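Local atomic coordinates of alginase (Pseudoalteromonas, PDB entry 4Q8L), a protein that probably degrades the seaweed polysaccharide alginate by lyase (beta-elimination) cleavage, as a member of polysaccharide lyase family 18. Residues A[10-15]-A[49-54]; A[62-67]-A[222-227]; A[69-74]-A[140-145]. All blocks are in the same frame, centred on the assembly; numbering follows the deposited sequence.

Interaction 1: A[10-15]-A[49-54]; sequences SIFDLE and YKVKES
Phe12 and Val51 meet on the close-packed face of this strand pair, where ring atom CE1 of Phe12 lies 3.6 Å from CG2 of Val51, the methyl beside the backbone N. The Phe12 and Tyr49 side chains cross at about a right angle, their CB atoms 3.8 Å apart. Leu14 continues the layer: its CD1 sits over one face of the Tyr49 ring, 4.2 Å from the centroid and 26° off the normal, a CH-pi contact. Phe12 also meets Tyr222 and Phe177 edge-to-face, and Ile6 of helix 4-7 packs on Phe12 and Tyr49. The backbone evidence is that of an antiparallel pair: Asp13 and Lys50 form the hydrogen-bonded pair, with Asp13 N 2.8 Å from Lys50 O, while Phe12-Val51 and Leu14-Tyr49 are non-hydrogen-bonded pairs. Strand 12-15 thereby joins strand 44-51 in one sheet of the beta-sandwich (jelly-roll) fold expected for the concanavalin-like clan. On the other face the contact is polar and looser. The Lys50 chain, bent at chi2 and at chi3 (73°), brings NZ between two carboxylates. It meets Asp13 OD1 at 3.1 Å on the anti lone pair, and Glu15 OE2 at 2.8 Å from above the carboxylate plane (38° out of it). A methionine here would probably leave Asp13 and Glu15 without the cation they share. Glu15 OE1 also forms a salt bridge with Arg46. Water 1 bridges Asp13 OD1 and the backbone N of Glu53, so solvent enters on this side. Beyond the paired residues, Lys52 reaches back along the loop to place NZ 2.9 Å from Ser10 O, approaching from above the carbonyl plane; Gly9 O is a second acceptor for the same ammonium.

Interaction 2: A[62-67]-A[222-227]; sequences TYEVFE and YTRETN
Two adjoining strands of the seven-stranded antiparallel sheet, 62-74 and 213-226, run side by side, and Glu64, Tyr222 and Arg224 gather on the face they share. The segment axes are 178° apart in direction, almost exactly antiparallel. Four backbone bonds fix the register: Tyr63 and Glu225 are joined in both directions, and so are Val65 and Thr223, with Val65 N 2.9 Å from Thr223 O. Between these lies the non-hydrogen-bonded pair Glu64-Arg224.

The Glu64 side chain leaves the strand with CG between the backbone N and the carbonyl carbon (chi1 67°), and its extended chain carries the carboxylate to the Tyr222 hydroxyl. Tyr222 OH donates to Glu64 OE2 over 2.6 Å; the acceptor is met on its anti side but somewhat out of the carboxylate plane, and lies in the ring plane at its edge, while carboxylate and ring planes stand 60° apart. Arg224, extended from CG to NE, uses NH1 to donate to Tyr222 OH at 3.1 Å, the hydroxyl lying in the guanidinium plane. The salt bridge of Arg224 NH1 to Glu64 OE2 is longer, 3.5 Å. Water 2 spans the same pair, 2.9 Å from Arg224 NH1. Phe66 CB rests 4.0 Å from Tyr222 CD1, at the ring edge.

Outside the segments, NH2 of Arg224 bonds Leu55 O, and OE1 of Glu64 bonds His85 and Asn149. With OE2 held by the Tyr222 hydroxyl and water 2, and OE1 held separately, the carboxylate has little freedom to rotate, and the guanidinium, donating to that hydroxyl, would probably make it a stronger donor to the carboxylate.

Interaction 3: A[69-74]-A[140-145]; sequences TVKVEM and GETFNL
Val70 presses on the Phe143 ring from above one face: its CB stands 4.2 Å from Phe143 CZ, offset toward the rim. The Phe143 first torsion of 66° puts CG between the backbone N and the carbonyl carbon, swinging the ring across toward strand 62-74, where CE2 also meets Val72 CG2 obliquely at 4.1 Å. Val70 CG2 turns the other way and touches Leu145 CB at 3.9 Å. Phe159 stacks on the Phe143 ring, with Ile82 and Met137 also against it, so this face is the apolar one.

On the opposite face Thr69 and Thr142 cross obliquely, their CG2 methyls only 3.3 Å apart, tighter than usual for carbons. Thr69 and Asn144 instead run side by side, pointing the same way, with Thr69 OG1 2.7 Å from Asn144 OD1; Asn219 OD1 is another acceptor close to that hydroxyl.

Val70 and Phe143 form the hydrogen-bonded antiparallel pair, Val70 N lying 2.7 Å from Phe143 O. Two residues on, Val72 O accepts from Gly140 N at 2.6 Å while Val72 N donates to Glu141 O. Gly140 has a positive phi (99°), at which a side chain would jam against the preceding carbonyl. Two residues thus face one, the pattern of a G1-type beta bulge, leading into the strand that carries Phe143, in an antiparallel sandwich sheet.

Overall arrangement
Interactions 2 and 3 share strand 62-74 and one sheet: its early residues pair with strand 213-226, its later ones with strand 142-150. Their centres are about 23 Å apart, yet they touch where Phe66 CE2 lies 4.2 Å from Leu145 CD2. Interaction 1 belongs to the other sheet, with its centre about 14 Å from that of interaction 2, and meets it through Phe12 CE2 and Tyr222 CD2 at 3.6 Å, a packing contact between the two sheets. Interactions 1 and 3 do not touch; their nearest atoms are about 11 Å apart. The calcium ion, bound by Asp100, Asp108, Val110, Asn113 and Ile115, is about 12 Å from the Glu141 side chain of interaction 3.

Interaction 1: A[10-15]-A[49-54]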
loop_
_atom_site.group_PDB
_atom_site.type_symbol
_atom_site.label_atom_id
_atom_site.label_comp_id
_atom_site.label_asym_id
_atom_site.label_seq_id
_atom_site.Cartn_x
_atom_site.Cartn_y
_atom_site.Cartn_z
ATOM N N SER A 10 -15.183 9.134 8.307
ATOM C CA SER A 10 -15.110 9.289 9.760
ATOM C C SER A 10 -13.724 8.924 10.303
ATOM O O SER A 10 -13.231 9.556 11.235
ATOM C CB SER A 10 -16.184 8.455 10.455
ATOM O OG SER A 10 -16.086 7.097 10.072
ATOM N N ILE A 11 -13.107 7.898 9.719
ATOM C CA ILE A 11 -11.737 7.511 10.070
ATOM C C ILE A 11 -10.726 7.937 8.997
ATOM O O ILE A 11 -9.660 8.473 9.308
ATOM C CB ILE A 11 -11.611 5.969 10.244
ATOM C CG1 ILE A 11 -12.530 5.464 11.363
ATOM C CG2 ILE A 11 -10.142 5.561 10.491
ATOM C CD1 ILE A 11 -12.168 5.971 12.754
ATOM N N PHE A 12 -11.068 7.689 7.733
ATOM C CA PHE A 12 -10.119 7.843 6.629
ATOM C C PHE A 12 -10.380 9.079 5.773
ATOM O O PHE A 12 -11.494 9.277 5.272
ATOM C CB PHE A 12 -10.150 6.608 5.704
ATOM C CG PHE A 12 -9.747 5.317 6.373
ATOM C CD1 PHE A 12 -8.409 4.950 6.453
ATOM C CD2 PHE A 12 -10.713 4.457 6.895
ATOM C CE1 PHE A 12 -8.033 3.759 7.059
ATOM C CE2 PHE A 12 -10.344 3.257 7.513
ATOM C CZ PHE A 12 -9.002 2.907 7.593
ATOM N N ASP A 13 -9.341 9.899 5.609
ATOM C CA ASP A 13 -9.314 10.932 4.586
ATOM C C ASP A 13 -9.094 10.242 3.247
ATOM O O ASP A 13 -8.372 9.239 3.171
ATOM C CB ASP A 13 -8.136 11.886 4.803
ATOM C CG ASP A 13 -8.323 12.809 5.987
ATOM O OD1 ASP A 13 -7.288 13.229 6.548
ATOM O OD2 ASP A 13 -9.481 13.131 6.342
ATOM N N LEU A 14 -9.709 10.780 2.198
ATOM C CA LEU A 14 -9.427 10.335 0.837
ATOM C C LEU A 14 -8.184 11.032 0.285
ATOM O O LEU A 14 -8.121 12.265 0.236
ATOM C CB LEU A 14 -10.624 10.633 -0.072
ATOM C CG LEU A 14 -10.472 10.335 -1.565
ATOM C CD1 LEU A 14 -9.913 8.919 -1.798
ATOM C CD2 LEU A 14 -11.816 10.536 -2.298
ATOM N N GLU A 15 -7.196 10.251 -0.132
ATOM C CA GLU A 15 -6.022 10.811 -0.804
ATOM C C GLU A 15 -6.141 10.621 -2.319
ATOM O O GLU A 15 -5.854 9.550 -2.859
ATOM C CB GLU A 15 -4.735 10.177 -0.258
ATOM C CG GLU A 15 -4.522 10.459 1.236
ATOM C CD GLU A 15 -4.200 11.924 1.517
ATOM O OE1 GLU A 15 -3.391 12.512 0.766
ATOM O OE2 GLU A 15 -4.749 12.490 2.487
ATOM N N TYR A 49 -6.673 5.650 0.900
ATOM C CA TYR A 49 -7.304 6.190 2.092
ATOM C C TYR A 49 -6.273 6.230 3.214
ATOM O O TYR A 49 -5.360 5.406 3.248
ATOM C CB TYR A 49 -8.507 5.340 2.514
ATOM C CG TYR A 49 -9.680 5.463 1.578
ATOM C CD1 TYR A 49 -9.901 4.519 0.588
ATOM C CD2 TYR A 49 -10.555 6.541 1.666
ATOM C CE1 TYR A 49 -10.976 4.632 -0.279
ATOM C CE2 TYR A 49 -11.632 6.661 0.804
ATOM C CZ TYR A 49 -11.830 5.701 -0.166
ATOM O OH TYR A 49 -12.892 5.804 -1.031
ATOM N N LYS A 50 -6.448 7.177 4.136
ATOM C CA LYS A 50 -5.444 7.481 5.139
ATOM C C LYS A 50 -6.110 7.865 6.463
ATOM O O LYS A 50 -6.975 8.749 6.508
ATOM C CB LYS A 50 -4.568 8.633 4.631
ATOM C CG LYS A 50 -3.570 9.178 5.634
ATOM C CD LYS A 50 -3.344 10.659 5.392
ATOM C CE LYS A 50 -4.553 11.471 5.856
ATOM N NZ LYS A 50 -4.524 12.836 5.283
ATOM N N VAL A 51 -5.719 7.198 7.544
ATOM C CA VAL A 51 -6.259 7.540 8.860
ATOM C C VAL A 51 -5.957 9.020 9.162
ATOM O O VAL A 51 -4.805 9.453 9.108
ATOM C CB VAL A 51 -5.681 6.635 9.970
ATOM C CG1 VAL A 51 -6.106 7.135 11.352
ATOM C CG2 VAL A 51 -6.114 5.172 9.761
ATOM N N LYS A 52 -6.989 9.798 9.464
ATOM C CA LYS A 52 -6.801 11.241 9.661
ATOM C C LYS A 52 -5.908 11.566 10.866
ATOM O O LYS A 52 -5.854 10.810 11.839
ATOM C CB LYS A 52 -8.154 11.957 9.786
ATOM C CG LYS A 52 -8.909 11.613 11.057
ATOM C CD LYS A 52 -10.298 12.244 11.082
ATOM C CE LYS A 52 -11.187 11.704 9.980
ATOM N NZ LYS A 52 -12.593 12.139 10.198
ATOM N N GLU A 53 -5.210 12.696 10.786
ATOM C CA GLU A 53 -4.284 13.123 11.835
ATOM C C GLU A 53 -4.931 13.168 13.222
ATOM O O GLU A 53 -4.305 12.828 14.219
ATOM C CB GLU A 53 -3.692 14.496 11.495
ATOM C CG GLU A 53 -2.699 15.025 12.534
ATOM C CD GLU A 53 -2.077 16.365 12.145
ATOM O OE1 GLU A 53 -2.765 17.194 11.503
ATOM O OE2 GLU A 53 -0.893 16.590 12.482
ATOM N N SER A 54 -6.190 13.581 13.271
ATOM C CA SER A 54 -6.873 13.813 14.536
ATOM C C SER A 54 -7.194 12.526 15.286
ATOM O O SER A 54 -7.678 12.578 16.422
ATOM C CB SER A 54 -8.160 14.615 14.308
ATOM O OG SER A 54 -9.169 13.800 13.731
HETATM O O HOH W 1 -5.900 14.193 8.326
#

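Interaction 2: A[62-67]-A[222-227]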
loop_
_atom_site.group_PDB
_atom_site.type_symbol
_atom_site.label_atom_id
_atom_site.label_comp_id
_atom_site.label_asym_id
_atom_site.label_seq_id
_atom_site.Cartn_x
_atom_site.Cartn_y
_atom_site.Cartn_z
ATOM N N THR A 62 -2.468 1.425 19.434
ATOM C CA THR A 62 -3.560 1.082 18.528
ATOM C C THR A 62 -3.737 -0.424 18.318
ATOM O O THR A 62 -2.772 -1.177 18.198
ATOM C CB THR A 62 -3.420 1.774 17.145
ATOM O OG1 THR A 62 -2.744 0.902 16.242
ATOM C CG2 THR A 62 -2.644 3.066 17.247
ATOM N N TYR A 63 -4.993 -0.848 18.296
ATOM C CA TYR A 63 -5.350 -2.160 17.809
ATOM C C TYR A 63 -6.192 -1.928 16.564
ATOM O O TYR A 63 -7.231 -1.266 16.628
ATOM C CB TYR A 63 -6.161 -2.926 18.846
ATOM C CG TYR A 63 -6.684 -4.244 18.332
ATOM C CD1 TYR A 63 -7.935 -4.332 17.741
ATOM C CD2 TYR A 63 -5.922 -5.404 18.427
ATOM C CE1 TYR A 63 -8.416 -5.531 17.265
ATOM C CE2 TYR A 63 -6.397 -6.611 17.946
ATOM C CZ TYR A 63 -7.644 -6.670 17.371
ATOM O OH TYR A 63 -8.124 -7.867 16.896
ATOM N N GLU A 64 -5.742 -2.441 15.426
ATOM C CA GLU A 64 -6.516 -2.288 14.207
ATOM C C GLU A 64 -6.419 -3.527 13.328
ATOM O O GLU A 64 -5.383 -4.202 13.276
ATOM C CB GLU A 64 -6.118 -1.007 13.447
ATOM C CG GLU A 64 -4.713 -1.011 12.882
ATOM C CD GLU A 64 -4.184 0.380 12.539
ATOM O OE1 GLU A 64 -3.022 0.659 12.901
ATOM O OE2 GLU A 64 -4.916 1.185 11.907
ATOM N N VAL A 65 -7.527 -3.832 12.665
ATOM C CA VAL A 65 -7.600 -4.942 11.727
ATOM C C VAL A 65 -8.236 -4.481 10.421
ATOM O O VAL A 65 -9.408 -4.082 10.404
ATOM C CB VAL A 65 -8.425 -6.101 12.296
ATOM C CG1 VAL A 65 -8.522 -7.242 11.277
ATOM C CG2 VAL A 65 -7.810 -6.605 13.612
ATOM N N PHE A 66 -7.455 -4.506 9.344
ATOM C CA PHE A 66 -7.953 -4.176 8.012
ATOM C C PHE A 66 -8.022 -5.438 7.162
ATOM O O PHE A 66 -7.066 -6.203 7.112
ATOM C CB PHE A 66 -7.051 -3.152 7.313
ATOM C CG PHE A 66 -7.431 -2.903 5.871
ATOM C CD1 PHE A 66 -8.493 -2.066 5.554
ATOM C CD2 PHE A 66 -6.745 -3.525 4.835
ATOM C CE1 PHE A 66 -8.864 -1.845 4.226
ATOM C CE2 PHE A 66 -7.108 -3.303 3.502
ATOM C CZ PHE A 66 -8.165 -2.460 3.198
ATOM N N GLU A 67 -9.153 -5.648 6.499
ATOM C CA GLU A 67 -9.322 -6.795 5.617
ATOM C C GLU A 67 -9.998 -6.383 4.314
ATOM O O GLU A 67 -10.906 -5.545 4.310
ATOM C CB GLU A 67 -10.146 -7.899 6.292
ATOM C CG GLU A 67 -9.542 -8.438 7.580
ATOM C CD GLU A 67 -10.420 -9.488 8.244
ATOM O OE1 GLU A 67 -9.967 -10.103 9.233
ATOM O OE2 GLU A 67 -11.563 -9.699 7.780
ATOM N N TYR A 222 -12.779 -2.731 8.554
ATOM C CA TYR A 222 -11.741 -2.080 9.337
ATOM C C TYR A 222 -12.212 -1.933 10.782
ATOM O O TYR A 222 -13.289 -1.394 11.043
ATOM C CB TYR A 222 -11.353 -0.719 8.731
ATOM C CG TYR A 222 -10.294 0.011 9.534
ATOM C CD1 TYR A 222 -8.966 -0.384 9.489
ATOM C CD2 TYR A 222 -10.625 1.082 10.346
ATOM C CE1 TYR A 222 -7.988 0.272 10.232
ATOM C CE2 TYR A 222 -9.654 1.752 11.091
ATOM C CZ TYR A 222 -8.339 1.337 11.034
ATOM O OH TYR A 222 -7.371 1.981 11.773
ATOM N N THR A 223 -11.407 -2.449 11.710
ATOM C CA THR A 223 -11.694 -2.372 13.133
ATOM C C THR A 223 -10.563 -1.590 13.763
ATOM O O THR A 223 -9.395 -1.789 13.415
ATOM C CB THR A 223 -11.721 -3.771 13.797
ATOM O OG1 THR A 223 -12.790 -4.547 13.248
ATOM C CG2 THR A 223 -11.924 -3.640 15.305
ATOM N N ARG A 224 -10.908 -0.700 14.687
ATOM C CA ARG A 224 -9.921 0.133 15.355
ATOM C C ARG A 224 -10.333 0.331 16.803
ATOM O O ARG A 224 -11.502 0.592 17.097
ATOM C CB ARG A 224 -9.808 1.495 14.665
ATOM C CG ARG A 224 -8.882 2.505 15.358
ATOM C CD ARG A 224 -8.817 3.829 14.570
ATOM N NE ARG A 224 -7.811 4.753 15.096
ATOM C CZ ARG A 224 -6.544 4.799 14.687
ATOM N NH1 ARG A 224 -6.111 3.970 13.742
ATOM N NH2 ARG A 224 -5.703 5.672 15.226
ATOM N N GLU A 225 -9.360 0.180 17.694
ATOM C CA GLU A 225 -9.505 0.544 19.090
ATOM C C GLU A 225 -8.193 1.149 19.524
ATOM O O GLU A 225 -7.143 0.854 18.956
ATOM C CB GLU A 225 -9.798 -0.679 19.961
ATOM C CG GLU A 225 -11.164 -1.268 19.733
ATOM C CD GLU A 225 -11.324 -2.645 20.354
ATOM O OE1 GLU A 225 -12.327 -3.314 20.018
ATOM O OE2 GLU A 225 -10.457 -3.054 21.168
ATOM N N THR A 226 -8.267 2.003 20.532
ATOM C CA THR A 226 -7.090 2.581 21.140
ATOM C C THR A 226 -7.095 2.168 22.610
ATOM O O THR A 226 -8.145 1.835 23.161
ATOM C CB THR A 226 -7.114 4.109 21.010
ATOM O OG1 THR A 226 -6.854 4.468 19.644
ATOM C CG2 THR A 226 -6.058 4.732 21.889
ATOM N N ASN A 227 -5.927 2.165 23.242
ATOM C CA ASN A 227 -5.867 1.884 24.671
ATOM C C ASN A 227 -5.714 3.164 25.492
ATOM O O ASN A 227 -5.276 3.118 26.642
ATOM C CB ASN A 227 -4.756 0.875 24.991
ATOM C CG ASN A 227 -3.363 1.490 24.957
ATOM O OD1 ASN A 227 -2.384 0.846 25.346
ATOM N ND2 ASN A 227 -3.267 2.740 24.512
HETATM O O HOH W 2 -3.741 3.999 12.030
#

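Interaction 3: A[69-74]-A[140-145]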
loop_
_atom_site.group_PDB
_atom_site.type_symbol
_atom_site.label_atom_id
_atom_site.label_comp_id
_atom_site.label_asym_id
_atom_site.label_seq_id
_atom_site.Cartn_x
_atom_site.Cartn_y
_atom_site.Cartn_z
ATOM N N THR A 69 -10.801 -7.964 -0.011
ATOM C CA THR A 69 -10.591 -8.756 -1.209
ATOM C C THR A 69 -10.006 -7.810 -2.258
ATOM O O THR A 69 -10.601 -6.776 -2.580
ATOM C CB THR A 69 -11.914 -9.389 -1.688
ATOM O OG1 THR A 69 -12.362 -10.343 -0.704
ATOM C CG2 THR A 69 -11.729 -10.100 -3.016
ATOM N N VAL A 70 -8.831 -8.158 -2.762
ATOM C CA VAL A 70 -8.034 -7.241 -3.550
ATOM C C VAL A 70 -7.730 -7.816 -4.930
ATOM O O VAL A 70 -7.119 -8.879 -5.053
ATOM C CB VAL A 70 -6.687 -6.930 -2.833
ATOM C CG1 VAL A 70 -5.898 -5.856 -3.593
ATOM C CG2 VAL A 70 -6.932 -6.511 -1.382
ATOM N N LYS A 71 -8.159 -7.102 -5.958
ATOM C CA LYS A 71 -7.825 -7.439 -7.334
ATOM C C LYS A 71 -6.784 -6.440 -7.826
ATOM O O LYS A 71 -6.950 -5.233 -7.655
ATOM C CB LYS A 71 -9.084 -7.378 -8.206
ATOM C CG LYS A 71 -8.865 -7.736 -9.674
ATOM C CD LYS A 71 -10.128 -7.503 -10.506
ATOM C CE LYS A 71 -9.929 -7.979 -11.947
ATOM N NZ LYS A 71 -10.930 -7.413 -12.900
ATOM N N VAL A 72 -5.707 -6.931 -8.429
ATOM C CA VAL A 72 -4.679 -6.033 -8.942
ATOM C C VAL A 72 -4.508 -6.155 -10.455
ATOM O O VAL A 72 -4.270 -7.243 -10.989
ATOM C CB VAL A 72 -3.316 -6.268 -8.250
ATOM C CG1 VAL A 72 -2.295 -5.225 -8.715
ATOM C CG2 VAL A 72 -3.482 -6.217 -6.741
ATOM N N GLU A 73 -4.646 -5.034 -11.149
ATOM C CA GLU A 73 -4.337 -4.983 -12.572
ATOM C C GLU A 73 -3.267 -3.931 -12.784
ATOM O O GLU A 73 -3.458 -2.755 -12.438
ATOM C CB GLU A 73 -5.583 -4.667 -13.387
ATOM C CG GLU A 73 -6.696 -5.689 -13.195
ATOM C CD GLU A 73 -8.007 -5.241 -13.824
ATOM O OE1 GLU A 73 -8.302 -5.692 -14.953
ATOM O OE2 GLU A 73 -8.740 -4.442 -13.190
ATOM N N MET A 74 -2.135 -4.354 -13.334
ATOM C CA MET A 74 -0.965 -3.481 -13.413
ATOM C C MET A 74 -0.036 -3.874 -14.540
ATOM O O MET A 74 0.120 -5.054 -14.846
ATOM C CB MET A 74 -0.189 -3.499 -12.084
ATOM C CG MET A 74 0.909 -2.427 -11.989
ATOM S SD MET A 74 1.443 -2.020 -10.298
ATOM C CE MET A 74 1.969 -3.621 -9.702
ATOM N N GLY A 140 -4.767 -9.011 -12.869
ATOM C CA GLY A 140 -6.142 -9.440 -13.033
ATOM C C GLY A 140 -6.572 -10.458 -11.999
ATOM O O GLY A 140 -7.762 -10.712 -11.839
ATOM N N GLU A 141 -5.610 -11.047 -11.293
ATOM C CA GLU A 141 -5.939 -11.977 -10.219
ATOM C C GLU A 141 -6.383 -11.252 -8.943
ATOM O O GLU A 141 -6.091 -10.064 -8.743
ATOM C CB GLU A 141 -4.765 -12.919 -9.924
ATOM C CG GLU A 141 -4.381 -13.791 -11.120
ATOM C CD GLU A 141 -3.446 -14.942 -10.760
ATOM O OE1 GLU A 141 -3.560 -16.008 -11.407
ATOM O OE2 GLU A 141 -2.599 -14.782 -9.851
ATOM N N THR A 142 -7.091 -11.989 -8.093
ATOM C CA THR A 142 -7.622 -11.479 -6.840
ATOM C C THR A 142 -7.058 -12.291 -5.672
ATOM O O THR A 142 -6.843 -13.507 -5.797
ATOM C CB THR A 142 -9.169 -11.588 -6.828
ATOM O OG1 THR A 142 -9.715 -10.776 -7.870
ATOM C CG2 THR A 142 -9.749 -11.147 -5.499
ATOM N N PHE A 143 -6.799 -11.621 -4.548
ATOM C CA PHE A 143 -6.446 -12.325 -3.303
ATOM C C PHE A 143 -7.058 -11.638 -2.088
ATOM O O PHE A 143 -7.515 -10.497 -2.177
ATOM C CB PHE A 143 -4.928 -12.465 -3.135
ATOM C CG PHE A 143 -4.205 -11.153 -2.944
ATOM C CD1 PHE A 143 -3.872 -10.702 -1.667
ATOM C CD2 PHE A 143 -3.838 -10.381 -4.040
ATOM C CE1 PHE A 143 -3.199 -9.495 -1.487
ATOM C CE2 PHE A 143 -3.163 -9.170 -3.870
ATOM C CZ PHE A 143 -2.844 -8.728 -2.592
ATOM N N ASN A 144 -7.079 -12.336 -0.957
ATOM C CA ASN A 144 -7.556 -11.730 0.284
ATOM C C ASN A 144 -6.406 -11.203 1.143
ATOM O O ASN A 144 -5.427 -11.907 1.382
ATOM C CB ASN A 144 -8.421 -12.712 1.077
ATOM C CG ASN A 144 -9.752 -12.997 0.391
ATOM O OD1 ASN A 144 -10.369 -12.101 -0.181
ATOM N ND2 ASN A 144 -10.186 -14.250 0.432
ATOM N N LEU A 145 -6.539 -9.959 1.595
ATOM C CA LEU A 145 -5.512 -9.312 2.405
ATOM C C LEU A 145 -6.011 -9.086 3.833
ATOM O O LEU A 145 -7.145 -8.647 4.030
ATOM C CB LEU A 145 -5.136 -7.954 1.794
ATOM C CG LEU A 145 -4.141 -7.088 2.578
ATOM C CD1 LEU A 145 -2.767 -7.754 2.610
ATOM C CD2 LEU A 145 -4.018 -5.662 2.015
#